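Local coordinates for protein aromatic amino acid beta-eliminating lyase/threonine aldolase (Exiguobacterium sibiricum, PDB 3LWS) that belongs to the pyridoxal-phosphate-dependent enzymes of the aminotransferase-like fold and carries its cofactor joined to a lysine, at residues A[287-292]-A[328-333]; A[122-127]-A[143-148]; A[175-180]-A[199-204]; A[279-284]-A[291-296]. All blocks are in the same frame, centred on the assembly; numbering follows the deposited sequence.

Contact 1: residues A[287-292]-A[328-333]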
loop_
_atom_site.group_PDB
_atom_site.type_symbol
_atom_site.label_atom_id
_atom_site.label_comp_id
_atom_site.label_asym_id
_atom_site.label_seq_id
_atom_site.Cartn_x
_atom_site.Cartn_y
_atom_site.Cartn_z
ATOM N N SER A 287 5.775 -19.620 -21.957
ATOM C CA SER A 287 4.751 -18.795 -21.346
ATOM C C SER A 287 4.392 -17.652 -22.309
ATOM O O SER A 287 4.734 -17.690 -23.485
ATOM C CB SER A 287 5.273 -18.202 -20.062
ATOM O OG SER A 287 6.267 -17.243 -20.345
ATOM N N ASN A 288 3.741 -16.614 -21.800
ATOM C CA ASN A 288 3.392 -15.465 -22.621
ATOM C C ASN A 288 4.565 -14.518 -22.857
ATOM O O ASN A 288 4.404 -13.533 -23.548
ATOM C CB ASN A 288 2.239 -14.664 -22.011
ATOM C CG ASN A 288 2.597 -14.049 -20.701
ATOM O OD1 ASN A 288 3.328 -14.640 -19.920
ATOM N ND2 ASN A 288 2.133 -12.823 -20.478
HETATM N N MSE A 289 5.725 -14.820 -22.283
HETATM C CA MSE A 289 6.837 -13.878 -22.302
HETATM C C MSE A 289 8.073 -14.455 -22.953
HETATM O O MSE A 289 8.268 -15.671 -23.014
HETATM C CB MSE A 289 7.155 -13.415 -20.875
HETATM C CG MSE A 289 8.013 -14.392 -20.077
HETATM SE SE MSE A 289 8.723 -13.547 -18.480
HETATM C CE MSE A 289 10.055 -12.370 -19.296
ATOM N N PHE A 290 8.910 -13.539 -23.414
ATOM C CA PHE A 290 10.270 -13.821 -23.806
ATOM C C PHE A 290 11.073 -12.512 -23.836
ATOM O O PHE A 290 10.498 -11.418 -23.757
ATOM C CB PHE A 290 10.315 -14.522 -25.165
ATOM C CG PHE A 290 9.566 -13.816 -26.271
ATOM C CD1 PHE A 290 8.233 -14.118 -26.534
ATOM C CD2 PHE A 290 10.207 -12.875 -27.080
ATOM C CE1 PHE A 290 7.550 -13.493 -27.583
ATOM C CE2 PHE A 290 9.531 -12.240 -28.113
ATOM C CZ PHE A 290 8.204 -12.562 -28.377
ATOM N N HIS A 291 12.388 -12.608 -23.966
ATOM C CA HIS A 291 13.167 -11.412 -24.272
ATOM C C HIS A 291 13.512 -11.389 -25.733
ATOM O O HIS A 291 13.748 -12.427 -26.331
ATOM C CB HIS A 291 14.420 -11.291 -23.411
ATOM C CG HIS A 291 14.140 -10.960 -21.975
ATOM N ND1 HIS A 291 15.125 -10.923 -21.020
ATOM C CD2 HIS A 291 12.978 -10.661 -21.330
ATOM C CE1 HIS A 291 14.590 -10.629 -19.845
ATOM N NE2 HIS A 291 13.292 -10.444 -20.009
ATOM N N LEU A 292 13.526 -10.187 -26.281
ATOM C CA LEU A 292 13.777 -9.949 -27.686
ATOM C C LEU A 292 15.096 -9.185 -27.780
ATOM O O LEU A 292 15.153 -8.020 -27.389
ATOM C CB LEU A 292 12.638 -9.120 -28.275
ATOM C CG LEU A 292 12.744 -8.738 -29.750
ATOM C CD1 LEU A 292 12.791 -9.998 -30.617
ATOM C CD2 LEU A 292 11.559 -7.843 -30.118
ATOM N N SER A 328 18.152 -5.246 -25.790
ATOM C CA SER A 328 17.120 -6.197 -25.386
ATOM C C SER A 328 15.870 -5.500 -24.923
ATOM O O SER A 328 15.923 -4.387 -24.409
ATOM C CB SER A 328 17.646 -7.037 -24.221
ATOM O OG SER A 328 16.716 -8.016 -23.825
ATOM N N THR A 329 14.730 -6.152 -25.150
ATOM C CA THR A 329 13.476 -5.710 -24.580
ATOM C C THR A 329 12.668 -6.933 -24.175
ATOM O O THR A 329 12.916 -8.057 -24.648
ATOM C CB THR A 329 12.670 -4.850 -25.538
ATOM O OG1 THR A 329 11.701 -4.100 -24.786
ATOM C CG2 THR A 329 11.952 -5.714 -26.611
ATOM N N GLU A 330 11.716 -6.721 -23.289
ATOM C CA GLU A 330 10.898 -7.825 -22.777
ATOM C C GLU A 330 9.472 -7.757 -23.388
ATOM O O GLU A 330 8.842 -6.723 -23.389
ATOM C CB GLU A 330 10.843 -7.766 -21.262
ATOM C CG GLU A 330 10.010 -8.852 -20.602
ATOM C CD GLU A 330 10.109 -8.806 -19.090
ATOM O OE1 GLU A 330 11.154 -9.211 -18.531
ATOM O OE2 GLU A 330 9.136 -8.353 -18.464
ATOM N N ILE A 331 9.001 -8.870 -23.918
ATOM C CA ILE A 331 7.644 -8.965 -24.487
ATOM C C ILE A 331 6.830 -9.847 -23.559
ATOM O O ILE A 331 7.242 -10.965 -23.284
ATOM C CB ILE A 331 7.678 -9.671 -25.870
ATOM C CG1 ILE A 331 8.575 -8.932 -26.874
ATOM C CG2 ILE A 331 6.251 -9.882 -26.396
ATOM C CD1 ILE A 331 8.275 -7.465 -27.085
ATOM N N SER A 332 5.690 -9.368 -23.079
ATOM C CA SER A 332 4.734 -10.225 -22.350
ATOM C C SER A 332 3.370 -10.118 -23.058
ATOM O O SER A 332 2.812 -9.034 -23.145
ATOM C CB SER A 332 4.605 -9.768 -20.904
ATOM O OG SER A 332 5.841 -9.948 -20.186
ATOM N N VAL A 333 2.839 -11.222 -23.572
ATOM C CA VAL A 333 1.592 -11.157 -24.372
ATOM C C VAL A 333 0.348 -11.121 -23.463
ATOM O O VAL A 333 0.217 -11.904 -22.475
ATOM C CB VAL A 333 1.515 -12.310 -25.445
ATOM C CG1 VAL A 333 0.125 -12.351 -26.176
ATOM C CG2 VAL A 333 2.619 -12.189 -26.479
#
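Ile-331 lies over one face of the Phe-290 ring. The two are partners in antiparallel strands 289-292 and 328-332. Ile-331 CB stands 4.0 Å from the Phe-290 ring centroid, 17° off the ring normal, in a CH-pi contact. The CG1 branch of Ile-331 reaches Phe-290 CE2 at 3.7 Å. Phe-290 has CG between its backbone N and carbonyl carbon (chi1 53°), which brings the far end of the ring closer to Ile-331. On the same side of the sheet as Phe-290 and Ile-331, Leu-292 and Thr-329 point the same way, with Leu-292 CB 3.9 Å from Thr-329 CG2. All four residues are buried, and both pairs exchange backbone hydrogen bonds. This is the tight half.

The other side of the sheet is more polar and partly open to solvent. It bears His-291, Glu-330, Ser-332 and Met-289, a selenomethionine. His-291 NE2 donates to Glu-330 OE1 at 2.9 Å. The ring and carboxylate are nearly coplanar (16° apart), and OE1 uses its anti lone pair. Arg-146 NE makes a salt bridge to the same oxygen. The CE methyl of Met-289 also lies 3.4 Å from Glu-330 OE1. At the strand end, Asn-288 ND2 donates to Val-333 O at 2.9 Å.

Strand 289-295 runs between 278-281 and 326-332 in a four-stranded antiparallel sheet. Helix 258-273 packs on Asn-288, Leu-292 and Val-333, and helix 179-186 touches Asn-288.

Contact 2: residues A[122-127]-A[143-148]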
loop_
_atom_site.group_PDB
_atom_site.type_symbol
_atom_site.label_atom_id
_atom_site.label_comp_id
_atom_site.label_asym_id
_atom_site.label_seq_id
_atom_site.Cartn_x
_atom_site.Cartn_y
_atom_site.Cartn_z
ATOM N N ASP A 122 22.922 -15.772 -15.885
ATOM C CA ASP A 122 22.394 -15.923 -17.223
ATOM C C ASP A 122 21.712 -17.281 -17.464
ATOM O O ASP A 122 21.486 -17.659 -18.619
ATOM C CB ASP A 122 23.539 -15.734 -18.210
ATOM C CG ASP A 122 24.555 -16.843 -18.133
ATOM O OD1 ASP A 122 24.704 -17.451 -17.039
ATOM O OD2 ASP A 122 25.197 -17.088 -19.177
ATOM N N ARG A 123 21.409 -18.043 -16.408
ATOM C CA ARG A 123 20.791 -19.355 -16.592
ATOM C C ARG A 123 20.021 -19.778 -15.355
ATOM O O ARG A 123 20.104 -19.143 -14.308
ATOM C CB ARG A 123 21.877 -20.416 -16.891
ATOM C CG ARG A 123 22.947 -20.536 -15.791
ATOM C CD ARG A 123 23.679 -21.835 -15.880
ATOM N NE ARG A 123 24.809 -21.951 -14.960
ATOM C CZ ARG A 123 24.743 -22.222 -13.656
ATOM N NH1 ARG A 123 23.580 -22.386 -13.014
ATOM N NH2 ARG A 123 25.876 -22.317 -12.976
ATOM N N LEU A 124 19.295 -20.875 -15.473
ATOM C CA LEU A 124 18.655 -21.462 -14.288
ATOM C C LEU A 124 19.724 -22.092 -13.400
ATOM O O LEU A 124 20.755 -22.577 -13.873
ATOM C CB LEU A 124 17.619 -22.523 -14.664
ATOM C CG LEU A 124 16.361 -22.118 -15.421
ATOM C CD1 LEU A 124 15.510 -23.366 -15.617
ATOM C CD2 LEU A 124 15.581 -21.018 -14.675
HETATM N N MSE A 125 19.493 -22.046 -12.102
HETATM C CA MSE A 125 20.274 -22.834 -11.146
HETATM C C MSE A 125 20.018 -24.326 -11.447
HETATM O O MSE A 125 18.951 -24.695 -11.920
HETATM C CB MSE A 125 19.833 -22.499 -9.716
HETATM C CG MSE A 125 18.429 -23.039 -9.371
HETATM SE SE MSE A 125 17.877 -22.645 -7.547
HETATM C CE MSE A 125 17.407 -20.803 -7.887
ATOM N N THR A 126 20.997 -25.167 -11.181
ATOM C CA THR A 126 20.894 -26.587 -11.477
ATOM C C THR A 126 20.493 -27.325 -10.203
ATOM O O THR A 126 20.665 -26.801 -9.114
ATOM C CB THR A 126 22.233 -27.128 -11.981
ATOM O OG1 THR A 126 23.189 -27.087 -10.911
ATOM C CG2 THR A 126 22.744 -26.331 -13.156
ATOM N N LEU A 127 19.945 -28.528 -10.341
ATOM C CA LEU A 127 19.629 -29.360 -9.181
ATOM C C LEU A 127 20.875 -29.674 -8.343
ATOM O O LEU A 127 20.801 -29.666 -7.105
ATOM C CB LEU A 127 18.940 -30.652 -9.611
ATOM C CG LEU A 127 18.573 -31.673 -8.537
ATOM C CD1 LEU A 127 17.727 -31.121 -7.453
ATOM C CD2 LEU A 127 17.839 -32.821 -9.181
ATOM N N LEU A 143 8.984 -18.812 -10.865
ATOM C CA LEU A 143 8.527 -19.533 -12.040
ATOM C C LEU A 143 7.720 -18.618 -12.978
ATOM O O LEU A 143 6.600 -18.183 -12.609
ATOM C CB LEU A 143 7.680 -20.746 -11.609
ATOM C CG LEU A 143 8.356 -21.788 -10.721
ATOM C CD1 LEU A 143 7.308 -22.735 -10.178
ATOM C CD2 LEU A 143 9.427 -22.536 -11.482
ATOM N N PRO A 144 8.265 -18.310 -14.179
ATOM C CA PRO A 144 9.591 -18.644 -14.708
ATOM C C PRO A 144 10.609 -17.587 -14.274
ATOM O O PRO A 144 10.221 -16.596 -13.606
ATOM C CB PRO A 144 9.383 -18.514 -16.218
ATOM C CG PRO A 144 8.461 -17.356 -16.332
ATOM C CD PRO A 144 7.557 -17.401 -15.104
ATOM N N GLN A 145 11.863 -17.776 -14.692
ATOM C CA GLN A 145 12.957 -16.814 -14.366
ATOM C C GLN A 145 12.928 -15.695 -15.357
ATOM O O GLN A 145 13.575 -15.735 -16.419
ATOM C CB GLN A 145 14.326 -17.479 -14.344
ATOM C CG GLN A 145 15.379 -16.730 -13.525
ATOM C CD GLN A 145 15.195 -16.913 -12.032
ATOM O OE1 GLN A 145 15.328 -18.019 -11.498
ATOM N NE2 GLN A 145 14.897 -15.822 -11.347
ATOM N N ARG A 146 12.201 -14.664 -14.981
ATOM C CA ARG A 146 11.833 -13.628 -15.909
ATOM C C ARG A 146 13.040 -12.865 -16.446
ATOM O O ARG A 146 13.065 -12.477 -17.628
ATOM C CB ARG A 146 10.830 -12.732 -15.197
ATOM C CG ARG A 146 10.570 -11.440 -15.797
ATOM C CD ARG A 146 11.452 -10.319 -15.228
ATOM N NE ARG A 146 10.861 -9.119 -15.762
ATOM C CZ ARG A 146 10.199 -8.197 -15.081
ATOM N NH1 ARG A 146 10.135 -8.230 -13.776
ATOM N NH2 ARG A 146 9.667 -7.173 -15.732
ATOM N N GLU A 147 14.051 -12.661 -15.593
ATOM C CA GLU A 147 15.181 -11.818 -15.948
ATOM C C GLU A 147 16.042 -12.415 -17.066
ATOM O O GLU A 147 16.819 -11.700 -17.675
ATOM C CB GLU A 147 16.058 -11.466 -14.735
ATOM C CG GLU A 147 15.365 -10.579 -13.705
ATOM C CD GLU A 147 15.345 -9.087 -14.031
ATOM O OE1 GLU A 147 16.199 -8.614 -14.791
ATOM O OE2 GLU A 147 14.476 -8.370 -13.492
ATOM N N ILE A 148 15.911 -13.703 -17.312
ATOM C CA ILE A 148 16.586 -14.362 -18.432
ATOM C C ILE A 148 15.567 -14.774 -19.516
ATOM O O ILE A 148 15.790 -15.747 -20.244
ATOM C CB ILE A 148 17.432 -15.576 -17.946
ATOM C CG1 ILE A 148 16.586 -16.634 -17.222
ATOM C CG2 ILE A 148 18.565 -15.131 -17.023
ATOM C CD1 ILE A 148 17.419 -17.863 -16.752
HETATM O O HOH W 1 16.852 -20.421 -11.559
#
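Gln-145 OE1 accepts a hydrogen bond from a water at 2.8 Å. The same water takes the N-H of Met-125, whose N is 3.1 Å away. This water bridge joins two loops of the alpha/beta domain of the aminotransferase-like fold, each following a strand of its central sheet. Segment 122-127 comes after strand 114-117. Segment 143-148 comes after strand 138-142. The bend at chi2 (76°) turns the Gln-145 amide toward the water and leaves CB to meet Leu-124.

Direct contact is by van der Waals packing. Leu-124 and Gln-145 pass alongside one another, running opposite ways, with Leu-124 CD2 3.8 Å from Gln-145 CB. Ile-148 points at the facing loop and packs mainly on its backbone. Its CG2 branch lies 3.8 Å from Asp-122 C. Ile-148 follows a short 3-10 turn at 146-147, with Ile-148 N hydrogen-bonded to Gln-145 O at 3.2 Å.

Arg-123 folds back on its own loop. Its NH1 donates to Leu-124 O at 3.0 Å, nearly in the guanidinium plane, and its NH2 forms a salt bridge with Glu-129. The closest approach of the two loops is between Ile-148 CD1 and Arg-123 C, 3.5 Å apart.

Contact 3: residues A[175-180]-A[199-204]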
loop_
_atom_site.group_PDB
_atom_site.type_symbol
_atom_site.label_atom_id
_atom_site.label_comp_id
_atom_site.label_asym_id
_atom_site.label_seq_id
_atom_site.Cartn_x
_atom_site.Cartn_y
_atom_site.Cartn_z
ATOM N N ASP A 175 7.979 -17.550 -5.767
ATOM C CA ASP A 175 7.730 -16.285 -6.426
ATOM C C ASP A 175 6.932 -16.637 -7.686
ATOM O O ASP A 175 7.472 -16.952 -8.756
ATOM C CB ASP A 175 9.029 -15.534 -6.735
ATOM C CG ASP A 175 8.795 -14.149 -7.252
ATOM O OD1 ASP A 175 7.727 -13.916 -7.862
ATOM O OD2 ASP A 175 9.678 -13.276 -7.026
ATOM N N GLY A 176 5.625 -16.587 -7.498
ATOM C CA GLY A 176 4.670 -16.816 -8.518
ATOM C C GLY A 176 4.057 -15.540 -9.052
ATOM O O GLY A 176 2.891 -15.528 -9.413
ATOM N N ALA A 177 4.848 -14.481 -9.144
ATOM C CA ALA A 177 4.449 -13.269 -9.852
ATOM C C ALA A 177 3.823 -13.625 -11.206
ATOM O O ALA A 177 2.842 -13.036 -11.572
ATOM C CB ALA A 177 5.642 -12.325 -10.034
ATOM N N ARG A 178 4.386 -14.611 -11.905
ATOM C CA ARG A 178 3.887 -15.051 -13.201
ATOM C C ARG A 178 3.412 -16.511 -13.190
ATOM O O ARG A 178 3.555 -17.211 -14.193
ATOM C CB ARG A 178 4.945 -14.863 -14.294
ATOM C CG ARG A 178 5.387 -13.422 -14.442
ATOM C CD ARG A 178 6.529 -13.150 -15.432
ATOM N NE ARG A 178 6.677 -11.702 -15.486
ATOM C CZ ARG A 178 7.196 -10.958 -14.503
ATOM N NH1 ARG A 178 7.708 -11.515 -13.404
ATOM N NH2 ARG A 178 7.196 -9.637 -14.603
ATOM N N LEU A 179 2.821 -16.975 -12.095
ATOM C CA LEU A 179 2.383 -18.394 -12.045
ATOM C C LEU A 179 1.269 -18.730 -13.044
ATOM O O LEU A 179 1.314 -19.781 -13.683
ATOM C CB LEU A 179 1.930 -18.837 -10.655
ATOM C CG LEU A 179 1.387 -20.297 -10.508
ATOM C CD1 LEU A 179 2.416 -21.324 -10.738
ATOM C CD2 LEU A 179 0.842 -20.512 -9.115
ATOM N N PHE A 180 0.274 -17.864 -13.181
ATOM C CA PHE A 180 -0.855 -18.171 -14.078
ATOM C C PHE A 180 -0.358 -18.365 -15.503
ATOM O O PHE A 180 -0.824 -19.266 -16.213
ATOM C CB PHE A 180 -1.932 -17.095 -13.990
ATOM C CG PHE A 180 -2.470 -16.933 -12.595
ATOM C CD1 PHE A 180 -3.283 -17.930 -12.033
ATOM C CD2 PHE A 180 -2.097 -15.856 -11.812
ATOM C CE1 PHE A 180 -3.735 -17.844 -10.706
ATOM C CE2 PHE A 180 -2.562 -15.751 -10.482
ATOM C CZ PHE A 180 -3.392 -16.749 -9.944
ATOM N N SER A 199 5.137 -21.945 0.887
ATOM C CA SER A 199 4.471 -20.671 0.789
ATOM C C SER A 199 4.489 -20.167 -0.684
ATOM O O SER A 199 5.313 -20.591 -1.481
ATOM C CB SER A 199 5.130 -19.665 1.754
ATOM O OG SER A 199 6.552 -19.629 1.596
ATOM N N ILE A 200 3.578 -19.269 -1.019
ATOM C CA ILE A 200 3.445 -18.789 -2.389
ATOM C C ILE A 200 3.040 -17.334 -2.418
ATOM O O ILE A 200 2.210 -16.902 -1.643
ATOM C CB ILE A 200 2.375 -19.580 -3.205
ATOM C CG1 ILE A 200 2.592 -21.090 -3.102
ATOM C CG2 ILE A 200 2.400 -19.119 -4.724
ATOM C CD1 ILE A 200 1.954 -21.759 -1.830
ATOM N N TYR A 201 3.625 -16.597 -3.340
ATOM C CA TYR A 201 3.270 -15.242 -3.628
ATOM C C TYR A 201 2.732 -15.262 -5.030
ATOM O O TYR A 201 3.332 -15.884 -5.918
ATOM C CB TYR A 201 4.491 -14.327 -3.570
ATOM C CG TYR A 201 4.481 -13.164 -4.562
ATOM C CD1 TYR A 201 3.456 -12.217 -4.568
ATOM C CD2 TYR A 201 5.512 -12.980 -5.449
ATOM C CE1 TYR A 201 3.440 -11.195 -5.473
ATOM C CE2 TYR A 201 5.515 -11.923 -6.356
ATOM C CZ TYR A 201 4.486 -11.043 -6.365
ATOM O OH TYR A 201 4.514 -9.988 -7.254
ATOM N N ILE A 202 1.613 -14.561 -5.223
ATOM C CA ILE A 202 1.065 -14.312 -6.536
ATOM C C ILE A 202 0.706 -12.864 -6.639
ATOM O O ILE A 202 0.399 -12.192 -5.635
ATOM C CB ILE A 202 -0.181 -15.209 -6.896
ATOM C CG1 ILE A 202 -1.254 -15.170 -5.830
ATOM C CG2 ILE A 202 0.244 -16.630 -7.174
ATOM C CD1 ILE A 202 -2.561 -15.840 -6.271
ATOM N N SER A 203 0.730 -12.382 -7.877
ATOM C CA SER A 203 0.506 -11.000 -8.182
ATOM C C SER A 203 -0.769 -10.827 -8.997
ATOM O O SER A 203 -1.090 -11.655 -9.822
ATOM C CB SER A 203 1.661 -10.462 -9.015
ATOM O OG SER A 203 1.464 -9.094 -9.393
ATOM N N PHE A 204 -1.402 -9.664 -8.851
ATOM C CA PHE A 204 -2.565 -9.332 -9.653
ATOM C C PHE A 204 -2.373 -8.271 -10.711
ATOM O O PHE A 204 -3.360 -7.840 -11.336
ATOM C CB PHE A 204 -3.715 -9.011 -8.704
ATOM C CG PHE A 204 -4.081 -10.178 -7.921
ATOM C CD1 PHE A 204 -4.836 -11.179 -8.502
ATOM C CD2 PHE A 204 -3.585 -10.364 -6.668
ATOM C CE1 PHE A 204 -5.161 -12.303 -7.811
ATOM C CE2 PHE A 204 -3.887 -11.498 -5.980
ATOM C CZ PHE A 204 -4.672 -12.481 -6.563
HETATM O O HOH W 2 0.607 -14.614 -10.098
#
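Asp-175 and Tyr-201 rise side by side from neighbouring parallel strands and point the same way. The carboxylate is turned 61° from the ring plane. Asp-175 OD1 comes to the ring edge, 3.3 Å from Tyr-201 CE2. CG of Asp-175 is anti to the backbone N (chi1 -173°), beside the carbonyl carbon, which lets OD1 reach forward along its own chain. There it accepts from Ala-177 N at 3.2 Å, closing an Asx turn. The other oxygen, OD2, is hydrogen-bonded to Gln-75 NE2 and to N1 of the pyridoxal-phosphate-modified lysine at position 206. An aspartate at the pyridine nitrogen is a hallmark of this fold. The Asx turn, with the Tyr-201 edge beside it, probably helps to position this cofactor-binding residue.

Ala-177 adds its CB to the same ring, 3.7 Å from Tyr-201 CE2. Between the backbones, Gly-176 N makes a weak, bent hydrogen bond to Tyr-201 O. The chain then enters a type I turn from Gly-176 to Leu-179. A water lies 2.6 Å from Gly-176 O and accepts from Ser-203 N at 3.2 Å, joining the segments where they separate.

Away from Tyr-201, Phe-180 and Ile-202 cross at about a right angle. The Phe-180 ring presents its edge, with CZ 3.9 Å from Ile-202 CD1.

Strand 199-203 lies between 171-176 and 214-218 in the seven-stranded mixed sheet. Ile-202 also packs on helix 49-60, while Leu-179 meets helices 49-60 and 190-194.

Contact 4: residues A[279-284]-A[291-296]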
loop_
_atom_site.group_PDB
_atom_site.type_symbol
_atom_site.label_atom_id
_atom_site.label_comp_id
_atom_site.label_asym_id
_atom_site.label_seq_id
_atom_site.Cartn_x
_atom_site.Cartn_y
_atom_site.Cartn_z
ATOM N N HIS A 279 17.004 -12.284 -32.325
ATOM C CA HIS A 279 16.500 -13.537 -31.758
ATOM C C HIS A 279 15.788 -13.376 -30.415
ATOM O O HIS A 279 15.831 -12.301 -29.777
ATOM C CB HIS A 279 17.609 -14.596 -31.679
ATOM C CG HIS A 279 18.614 -14.349 -30.612
ATOM N ND1 HIS A 279 19.692 -13.518 -30.805
ATOM C CD2 HIS A 279 18.773 -14.899 -29.383
ATOM C CE1 HIS A 279 20.452 -13.532 -29.725
ATOM N NE2 HIS A 279 19.916 -14.357 -28.845
ATOM N N THR A 280 15.082 -14.429 -30.012
ATOM C CA THR A 280 14.463 -14.433 -28.695
ATOM C C THR A 280 15.235 -15.338 -27.739
ATOM O O THR A 280 16.010 -16.197 -28.156
ATOM C CB THR A 280 12.933 -14.748 -28.738
ATOM O OG1 THR A 280 12.697 -16.105 -29.105
ATOM C CG2 THR A 280 12.197 -13.800 -29.727
ATOM N N THR A 281 15.067 -15.071 -26.456
ATOM C CA THR A 281 15.601 -15.886 -25.387
ATOM C C THR A 281 14.413 -15.997 -24.442
ATOM O O THR A 281 13.843 -14.973 -24.062
ATOM C CB THR A 281 16.814 -15.210 -24.701
ATOM O OG1 THR A 281 16.362 -14.040 -24.003
ATOM C CG2 THR A 281 17.879 -14.824 -25.734
ATOM N N PRO A 282 13.922 -17.216 -24.188
ATOM C CA PRO A 282 14.303 -18.453 -24.873
ATOM C C PRO A 282 13.870 -18.389 -26.347
ATOM O O PRO A 282 13.050 -17.553 -26.709
ATOM C CB PRO A 282 13.518 -19.526 -24.111
ATOM C CG PRO A 282 12.302 -18.836 -23.617
ATOM C CD PRO A 282 12.732 -17.411 -23.333
ATOM N N GLU A 283 14.421 -19.274 -27.175
ATOM C CA GLU A 283 14.056 -19.338 -28.577
ATOM C C GLU A 283 12.534 -19.609 -28.720
ATOM O O GLU A 283 11.816 -18.937 -29.469
ATOM C CB GLU A 283 14.919 -20.401 -29.267
ATOM C CG GLU A 283 14.617 -20.630 -30.731
ATOM C CD GLU A 283 15.408 -21.772 -31.302
ATOM O OE1 GLU A 283 16.343 -22.272 -30.628
ATOM O OE2 GLU A 283 15.077 -22.185 -32.414
ATOM N N VAL A 284 12.067 -20.567 -27.944
ATOM C CA VAL A 284 10.653 -20.930 -27.886
ATOM C C VAL A 284 10.206 -20.572 -26.477
ATOM O O VAL A 284 10.743 -21.093 -25.510
ATOM C CB VAL A 284 10.422 -22.431 -28.149
ATOM C CG1 VAL A 284 8.916 -22.726 -28.231
ATOM C CG2 VAL A 284 11.136 -22.861 -29.428
ATOM N N HIS A 291 12.388 -12.608 -23.966
ATOM C CA HIS A 291 13.167 -11.412 -24.272
ATOM C C HIS A 291 13.512 -11.389 -25.733
ATOM O O HIS A 291 13.748 -12.427 -26.331
ATOM C CB HIS A 291 14.420 -11.291 -23.411
ATOM C CG HIS A 291 14.140 -10.960 -21.975
ATOM N ND1 HIS A 291 15.125 -10.923 -21.020
ATOM C CD2 HIS A 291 12.978 -10.661 -21.330
ATOM C CE1 HIS A 291 14.590 -10.629 -19.845
ATOM N NE2 HIS A 291 13.292 -10.444 -20.009
ATOM N N LEU A 292 13.526 -10.187 -26.281
ATOM C CA LEU A 292 13.777 -9.949 -27.686
ATOM C C LEU A 292 15.096 -9.185 -27.780
ATOM O O LEU A 292 15.153 -8.020 -27.389
ATOM C CB LEU A 292 12.638 -9.120 -28.275
ATOM C CG LEU A 292 12.744 -8.738 -29.750
ATOM C CD1 LEU A 292 12.791 -9.998 -30.617
ATOM C CD2 LEU A 292 11.559 -7.843 -30.118
ATOM N N HIS A 293 16.107 -9.862 -28.308
ATOM C CA HIS A 293 17.478 -9.388 -28.536
ATOM C C HIS A 293 17.763 -8.992 -30.005
ATOM O O HIS A 293 17.499 -9.788 -30.928
ATOM C CB HIS A 293 18.407 -10.566 -28.276
ATOM C CG HIS A 293 18.476 -10.990 -26.849
ATOM N ND1 HIS A 293 19.646 -11.405 -26.259
ATOM C CD2 HIS A 293 17.528 -11.066 -25.892
ATOM C CE1 HIS A 293 19.410 -11.722 -24.998
ATOM N NE2 HIS A 293 18.135 -11.505 -24.748
ATOM N N PHE A 294 18.348 -7.811 -30.198
ATOM C CA PHE A 294 18.794 -7.293 -31.470
ATOM C C PHE A 294 20.324 -7.130 -31.421
ATOM O O PHE A 294 20.851 -6.492 -30.499
ATOM C CB PHE A 294 18.184 -5.902 -31.739
ATOM C CG PHE A 294 16.678 -5.868 -31.718
ATOM C CD1 PHE A 294 15.975 -5.658 -30.534
ATOM C CD2 PHE A 294 15.958 -6.043 -32.884
ATOM C CE1 PHE A 294 14.582 -5.640 -30.525
ATOM C CE2 PHE A 294 14.574 -6.012 -32.871
ATOM C CZ PHE A 294 13.891 -5.814 -31.705
ATOM N N ASP A 295 21.021 -7.651 -32.420
ATOM C CA ASP A 295 22.448 -7.389 -32.573
ATOM C C ASP A 295 22.595 -5.880 -32.839
ATOM O O ASP A 295 21.798 -5.284 -33.563
ATOM C CB ASP A 295 23.069 -8.229 -33.709
ATOM C CG ASP A 295 23.356 -9.719 -33.297
ATOM O OD1 ASP A 295 23.304 -10.096 -32.100
ATOM O OD2 ASP A 295 23.676 -10.523 -34.200
ATOM N N GLY A 296 23.577 -5.275 -32.199
ATOM C CA GLY A 296 23.785 -3.842 -32.291
ATOM C C GLY A 296 23.218 -3.173 -31.040
ATOM O O GLY A 296 22.517 -3.782 -30.271
#
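The ring of His-293 carries the methyl of Thr-281 over one face. Thr-281 CG2 is 3.6 Å from the His-293 ring centroid, 16° off the normal, a close CH-pi contact. The CB of His-291, on the same strand as His-293, lies at its edge. The ring also meets that of Tyr-326, nearly parallel to it. His-279 has His-293 CB over one face, 4.0 Å from its centroid. The two imidazoles are oblique, with planes at 45°. Thr-281 places OG1 between its backbone N and carbonyl carbon (chi1 67°), leaving CG2 beside N and over the ring. Its OG1 lies 3.4 Å from His-291 CB.

These side chains share one face of a beta hairpin formed by strands 278-281 and 289-295. His-279 pairs with His-293 and Thr-281 with His-291, each through two backbone hydrogen bonds. On the opposite face Thr-280 CG2 meets Leu-292 CD1 at 3.9 Å, under helix 258-273. Thr-280 OG1 donates to Pro-282 O at 2.8 Å. This bond spans the point where the chain leaves the strand through the cis peptide before Pro-282.

Backbone bonds, C-H groups over imidazole faces and the apolar Thr-280/Leu-292 pair make up most of the hairpin contact; no salt bridge crosses it. His-279 ND1 is 5.1 Å from Asp-295 OD1. That acid could slightly favour a proton on the exposed imidazole.

Overall arrangement
Contacts 1 and 4 are two seams of one antiparallel sheet. They share His-291 and Leu-292, and their centres are about 9 Å apart. Contacts 2 and 3 belong to the domain built on the seven-stranded sheet, where Leu-143 N probably bonds to Asp-175 O. One link between the two domains is Arg-146 of contact 2, whose NE makes a salt bridge to Glu-330 OE1 of contact 1 at 2.8 Å. Arg-146 NH1 lies 3.4 Å from Arg-178 NH2 of contact 3. Arg-178 NH1 in turn is hydrogen-bonded to O3 of the pyridoxal-phosphate-modified lysine, so contact 3 is at the cofactor. The centres of contacts 3 and 4 are about 25 Å apart, their nearest atoms about 8 Å.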